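TcpB (Brucella melitensis, PDB 4LQC) is a bacterial TIR-domain protein, its domain built as a parallel beta-sheet flanked by helices, the fold shared with Toll/interleukin-1 receptor domains. Local coordinates at residues L81-T85 with S111-K117; E6-A12 with S60-V66. The protein carries 2 engineered substitutions. One frame throughout, in Å; residues are numbered along the deposited sequence.

Contact 1: L81-T85 with S111-K117; sequences LDGLT and SPSLADK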
loop_
_atom_site.group_PDB
_atom_site.type_symbol
_atom_site.label_atom_id
_atom_site.label_comp_id
_atom_site.label_asym_id
_atom_site.label_seq_id
_atom_site.Cartn_x
_atom_site.Cartn_y
_atom_site.Cartn_z
ATOM N N LEU B 81 -16.116 5.285 10.155
ATOM C CA LEU B 81 -15.001 5.427 9.199
ATOM C C LEU B 81 -15.100 6.773 8.493
ATOM O O LEU B 81 -14.134 7.541 8.428
ATOM C CB LEU B 81 -15.012 4.316 8.144
ATOM C CG LEU B 81 -14.614 2.906 8.575
ATOM C CD1 LEU B 81 -14.577 2.009 7.355
ATOM C CD2 LEU B 81 -13.250 2.905 9.280
ATOM N N ASP B 82 -16.290 7.048 7.966
ATOM C CA ASP B 82 -16.570 8.323 7.336
ATOM C C ASP B 82 -16.328 9.474 8.303
ATOM O O ASP B 82 -15.957 10.569 7.871
ATOM C CB ASP B 82 -18.010 8.364 6.834
ATOM C CG ASP B 82 -18.277 7.343 5.753
ATOM O OD1 ASP B 82 -17.299 6.765 5.213
ATOM O OD2 ASP B 82 -19.465 7.130 5.425
ATOM N N GLY B 83 -16.543 9.218 9.600
ATOM C CA GLY B 83 -16.368 10.218 10.646
ATOM C C GLY B 83 -14.924 10.653 10.863
ATOM O O GLY B 83 -14.661 11.782 11.276
ATOM N N LEU B 84 -13.986 9.757 10.578
ATOM C CA LEU B 84 -12.565 10.058 10.683
ATOM C C LEU B 84 -12.184 11.236 9.783
ATOM O O LEU B 84 -11.166 11.898 10.008
ATOM C CB LEU B 84 -11.751 8.821 10.282
ATOM C CG LEU B 84 -11.918 7.603 11.198
ATOM C CD1 LEU B 84 -10.999 6.476 10.769
ATOM C CD2 LEU B 84 -11.647 7.971 12.651
ATOM N N THR B 85 -13.013 11.497 8.770
ATOM C CA THR B 85 -12.731 12.552 7.789
ATOM C C THR B 85 -13.324 13.910 8.181
ATOM O O THR B 85 -13.091 14.912 7.509
ATOM C CB THR B 85 -13.261 12.192 6.372
ATOM O OG1 THR B 85 -14.690 12.092 6.402
ATOM C CG2 THR B 85 -12.685 10.873 5.890
ATOM N N SER B 111 -14.790 2.826 2.806
ATOM C CA SER B 111 -15.215 4.221 2.917
ATOM C C SER B 111 -14.679 5.081 1.791
ATOM O O SER B 111 -13.496 5.426 1.793
ATOM C CB SER B 111 -14.757 4.828 4.239
ATOM O OG SER B 111 -14.797 6.243 4.153
ATOM N N PRO B 112 -15.555 5.435 0.833
ATOM C CA PRO B 112 -15.215 6.333 -0.271
ATOM C C PRO B 112 -14.666 7.674 0.202
ATOM O O PRO B 112 -13.735 8.188 -0.412
ATOM C CB PRO B 112 -16.559 6.502 -0.995
ATOM C CG PRO B 112 -17.210 5.182 -0.820
ATOM C CD PRO B 112 -16.846 4.756 0.593
ATOM N N SER B 113 -15.219 8.235 1.274
ATOM C CA SER B 113 -14.722 9.515 1.788
ATOM C C SER B 113 -13.287 9.409 2.315
ATOM O O SER B 113 -12.459 10.295 2.095
ATOM C CB SER B 113 -15.655 10.062 2.863
ATOM O OG SER B 113 -16.142 9.007 3.668
ATOM N N LEU B 114 -12.988 8.312 2.996
ATOM C CA LEU B 114 -11.634 8.063 3.465
ATOM C C LEU B 114 -10.678 7.838 2.280
ATOM O O LEU B 114 -9.512 8.223 2.327
ATOM C CB LEU B 114 -11.649 6.839 4.370
ATOM C CG LEU B 114 -10.642 6.739 5.500
ATOM C CD1 LEU B 114 -10.464 8.075 6.202
ATOM C CD2 LEU B 114 -11.156 5.701 6.467
ATOM N N ALA B 115 -11.184 7.222 1.215
ATOM C CA ALA B 115 -10.353 6.858 0.067
ATOM C C ALA B 115 -9.958 8.076 -0.772
ATOM O O ALA B 115 -8.977 8.039 -1.545
ATOM C CB ALA B 115 -11.062 5.821 -0.802
ATOM N N ASP B 116 -10.728 9.151 -0.620
ATOM C CA ASP B 116 -10.468 10.372 -1.361
ATOM C C ASP B 116 -9.791 11.432 -0.505
ATOM O O ASP B 116 -9.223 12.391 -1.036
ATOM C CB ASP B 116 -11.765 10.910 -1.965
ATOM C CG ASP B 116 -12.318 9.997 -3.038
ATOM O OD1 ASP B 116 -11.502 9.295 -3.683
ATOM O OD2 ASP B 116 -13.555 9.973 -3.232
ATOM N N LYS B 117 -9.850 11.249 0.811
ATOM C CA LYS B 117 -9.149 12.119 1.742
ATOM C C LYS B 117 -7.641 11.889 1.674
ATOM O O LYS B 117 -7.142 10.797 1.969
ATOM C CB LYS B 117 -9.647 11.894 3.163
ATOM C CG LYS B 117 -9.048 12.845 4.180
ATOM C CD LYS B 117 -9.285 12.345 5.599
ATOM C CE LYS B 117 -8.544 13.188 6.612
ATOM N NZ LYS B 117 -8.957 12.825 8.015
HETATM O O HOH W 1 -17.838 7.494 2.783
#
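Asp82 and Ser111 make the shorter of two direct polar links between these segments: Ser111 OG donates to Asp82 OD1 at 2.8 Å, meeting the oxygen nearly along its C-O axis. The same carboxylate oxygen accepts a bond from a water, so two donors grip it. Ser113 OG is also near OD1, but the angle there is too poor for a hydrogen bond.

A small apolar patch lies beside these polar groups. The Thr85 methyl, CG2, sits 3.6 Å from Leu114 CD1 and 3.7 Å from Lys117 CD. Lys117 runs past Thr85 in the opposite direction, CG anti to the backbone N (chi1 -175°) and the chain extended beyond it, which carries NZ to a weak bond with Leu84 O at 3.1 Å. Next to Asp82, Leu81 CB packs on Ser111 CB at 3.9 Å.

What positions the serine is its own helix. Ser111 is the N-cap of helix 112-116, and its OG accepts from Leu114 N at 3.0 Å with an N-H...O angle of 161°; one hydroxyl therefore caps a helix and reaches across to Asp82.

Further out, Leu81 continues onto Phe71 and Phe72 of helix 69-72, and Leu84 onto Ile53 of helix 49-57. Helices 78-83 and 112-116 thus pack together beside the parallel sheet of the TIR domain, where Lys117 NZ bonds Ile95 O of strand 95-100 as well as, weakly, Leu84 O.

Contact 2: E6-A12 with S60-V66; sequences EYDFFIA and SKFGIVV. Engineered in segment 6-12: Ala12 (natural residue Ser).
Phe10 and Gly63 pair across 7-14 and 60-68, neighbouring inner strands of the five-stranded parallel sheet of the TIR domain (order 2-1-3-4-5). Phe10 N donates to Phe62 O at 3.2 Å, in the carbonyl plane, while Phe10 O accepts from Ile64 N at 2.9 Å with an N-H...O angle of 171°. Ala12, an engineered residue, repeats the pattern: its N donates to Ile64 O and its O accepts from Val66 N. Nearer the start, Tyr7 O takes Lys61 N and Asp8 O takes Phe62 N, both donors tilted from the carbonyl plane by nearly 30°. The intervening Phe9 and Ile11 bond through their backbones to strand 36-43.

Side-chain polar groups gather where the two segments begin, and find partners there. Lys61 NZ forms a salt bridge with Glu6 OE1 at 2.7 Å, arriving from above the carboxylate plane, whereas Asp8 OD2 accepts from Lys35 N and Ser60 OG bonds Gly56 O.

Apolar packing adds to this. With chi1 at 67°, the Phe10 ring folds over its partner strand, and Gly63 CA makes a CH-pi contact 3.9 Å from the ring centroid. On the other face, Phe9 CD1 lies 3.5 Å from Phe62 CB, and Ile11 CD1 is 3.8 Å from Ile64 CG2. Ile11 CD1 also meets Val66 CG2 at 3.6 Å.

Main-chain bonding thus fixes the register in the buried sheet, while the Glu6-Lys61 pair lies at the more open start of the two segments.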
loop_
_atom_site.group_PDB
_atom_site.type_symbol
_atom_site.label_atom_id
_atom_site.label_comp_id
_atom_site.label_asym_id
_atom_site.label_seq_id
_atom_site.Cartn_x
_atom_site.Cartn_y
_atom_site.Cartn_z
ATOM N N GLU B 6 -0.704 17.289 28.179
ATOM C CA GLU B 6 -1.266 16.995 26.854
ATOM C C GLU B 6 -0.216 16.520 25.864
ATOM O O GLU B 6 0.771 17.210 25.611
ATOM C CB GLU B 6 -1.976 18.212 26.240
ATOM C CG GLU B 6 -2.563 17.904 24.844
ATOM C CD GLU B 6 -2.841 19.136 23.985
ATOM O OE1 GLU B 6 -1.992 20.055 23.969
ATOM O OE2 GLU B 6 -3.905 19.172 23.313
ATOM N N TYR B 7 -0.453 15.354 25.271
ATOM C CA TYR B 7 0.486 14.775 24.308
ATOM C C TYR B 7 0.337 15.342 22.911
ATOM O O TYR B 7 -0.630 16.040 22.621
ATOM C CB TYR B 7 0.297 13.263 24.248
ATOM C CG TYR B 7 1.106 12.522 25.280
ATOM C CD1 TYR B 7 1.375 13.085 26.529
ATOM C CD2 TYR B 7 1.612 11.267 25.007
ATOM C CE1 TYR B 7 2.128 12.396 27.481
ATOM C CE2 TYR B 7 2.364 10.578 25.945
ATOM C CZ TYR B 7 2.623 11.143 27.173
ATOM O OH TYR B 7 3.377 10.436 28.079
ATOM N N ASP B 8 1.296 15.024 22.044
ATOM C CA ASP B 8 1.242 15.421 20.642
ATOM C C ASP B 8 0.377 14.474 19.799
ATOM O O ASP B 8 -0.434 14.926 18.997
ATOM C CB ASP B 8 2.651 15.521 20.054
ATOM C CG ASP B 8 3.584 16.359 20.915
ATOM O OD1 ASP B 8 3.316 17.570 21.059
ATOM O OD2 ASP B 8 4.587 15.815 21.439
ATOM N N PHE B 9 0.540 13.166 19.982
ATOM C CA PHE B 9 -0.205 12.193 19.176
ATOM C C PHE B 9 -0.689 11.014 20.001
ATOM O O PHE B 9 -0.035 10.621 20.973
ATOM C CB PHE B 9 0.685 11.619 18.085
ATOM C CG PHE B 9 1.223 12.635 17.145
ATOM C CD1 PHE B 9 0.422 13.152 16.138
ATOM C CD2 PHE B 9 2.539 13.062 17.244
ATOM C CE1 PHE B 9 0.911 14.095 15.256
ATOM C CE2 PHE B 9 3.043 14.002 16.360
ATOM C CZ PHE B 9 2.226 14.522 15.364
ATOM N N PHE B 10 -1.828 10.439 19.620
ATOM C CA PHE B 10 -2.104 9.048 19.970
ATOM C C PHE B 10 -2.133 8.318 18.643
ATOM O O PHE B 10 -2.423 8.933 17.606
ATOM C CB PHE B 10 -3.407 8.866 20.757
ATOM C CG PHE B 10 -4.665 9.185 19.973
ATOM C CD1 PHE B 10 -5.415 8.168 19.379
ATOM C CD2 PHE B 10 -5.105 10.495 19.845
ATOM C CE1 PHE B 10 -6.565 8.455 18.675
ATOM C CE2 PHE B 10 -6.260 10.789 19.139
ATOM C CZ PHE B 10 -6.987 9.768 18.546
ATOM N N ILE B 11 -1.804 7.028 18.656
ATOM C CA ILE B 11 -1.828 6.248 17.420
ATOM C C ILE B 11 -2.700 5.000 17.518
ATOM O O ILE B 11 -2.332 4.005 18.154
ATOM C CB ILE B 11 -0.410 5.928 16.899
ATOM C CG1 ILE B 11 -0.490 5.079 15.644
ATOM C CG2 ILE B 11 0.405 5.237 17.956
ATOM C CD1 ILE B 11 0.757 5.162 14.779
ATOM N N ALA B 12 -3.881 5.100 16.903
ATOM C CA ALA B 12 -4.848 4.017 16.842
ATOM C C ALA B 12 -4.467 3.041 15.737
ATOM O O ALA B 12 -4.165 3.445 14.621
ATOM C CB ALA B 12 -6.248 4.578 16.588
ATOM N N SER B 60 -4.680 14.391 23.508
ATOM C CA SER B 60 -3.615 14.636 22.539
ATOM C C SER B 60 -3.982 15.723 21.535
ATOM O O SER B 60 -5.165 15.976 21.293
ATOM C CB SER B 60 -3.263 13.347 21.786
ATOM O OG SER B 60 -3.163 12.232 22.664
ATOM N N LYS B 61 -2.972 16.363 20.941
ATOM C CA LYS B 61 -3.235 17.364 19.909
ATOM C C LYS B 61 -3.793 16.686 18.669
ATOM O O LYS B 61 -4.802 17.129 18.122
ATOM C CB LYS B 61 -1.981 18.180 19.547
ATOM C CG LYS B 61 -1.502 19.126 20.647
ATOM C CD LYS B 61 -0.321 19.984 20.182
ATOM C CE LYS B 61 0.803 20.036 21.220
ATOM N NZ LYS B 61 0.332 20.440 22.590
ATOM N N PHE B 62 -3.153 15.599 18.247
ATOM C CA PHE B 62 -3.523 14.929 17.004
ATOM C C PHE B 62 -3.779 13.431 17.136
ATOM O O PHE B 62 -3.307 12.788 18.058
ATOM C CB PHE B 62 -2.455 15.177 15.943
ATOM C CG PHE B 62 -2.440 16.585 15.432
ATOM C CD1 PHE B 62 -3.375 17.002 14.496
ATOM C CD2 PHE B 62 -1.507 17.496 15.900
ATOM C CE1 PHE B 62 -3.360 18.300 14.021
ATOM C CE2 PHE B 62 -1.492 18.794 15.438
ATOM C CZ PHE B 62 -2.410 19.199 14.496
ATOM N N GLY B 63 -4.543 12.890 16.195
ATOM C CA GLY B 63 -4.794 11.467 16.132
ATOM C C GLY B 63 -4.251 10.858 14.848
ATOM O O GLY B 63 -4.509 11.345 13.739
ATOM N N ILE B 64 -3.466 9.800 15.011
ATOM C CA ILE B 64 -2.984 9.016 13.890
ATOM C C ILE B 64 -3.788 7.729 13.856
ATOM O O ILE B 64 -3.957 7.057 14.873
ATOM C CB ILE B 64 -1.489 8.665 14.042
ATOM C CG1 ILE B 64 -0.639 9.938 14.165
ATOM C CG2 ILE B 64 -1.009 7.856 12.853
ATOM C CD1 ILE B 64 0.828 9.659 14.453
ATOM N N VAL B 65 -4.305 7.395 12.690
ATOM C CA VAL B 65 -4.988 6.127 12.507
ATOM C C VAL B 65 -4.263 5.374 11.398
ATOM O O VAL B 65 -4.188 5.837 10.256
ATOM C CB VAL B 65 -6.432 6.334 12.079
ATOM C CG1 VAL B 65 -7.177 5.019 12.136
ATOM C CG2 VAL B 65 -7.106 7.363 12.968
ATOM N N VAL B 66 -3.710 4.222 11.744
ATOM C CA VAL B 66 -3.019 3.393 10.780
ATOM C C VAL B 66 -4.028 2.589 9.961
ATOM O O VAL B 66 -4.533 1.561 10.420
ATOM C CB VAL B 66 -2.054 2.459 11.505
ATOM C CG1 VAL B 66 -1.193 1.684 10.504
ATOM C CG2 VAL B 66 -1.193 3.273 12.431
#

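Overall arrangement
Contact 2 belongs to the core: two central parallel strands, 7-14 and 60-68, joined by a ladder of main-chain bonds, with 769 Å² buried between its segments. Contact 1 is more peripheral and smaller, at 367 Å², and brings together helices 78-83 and 112-116 mostly through side chains and a capping serine, with a water at Asp82. The centres of contact 1 and contact 2 lie about 18 Å apart, and the two share no helix or strand and do not touch. Strand 95-100 is the element reached from both: it flanks 60-68 in the sheet, where Ile64 packs on Ile98, and it is also met from the side of contact 1.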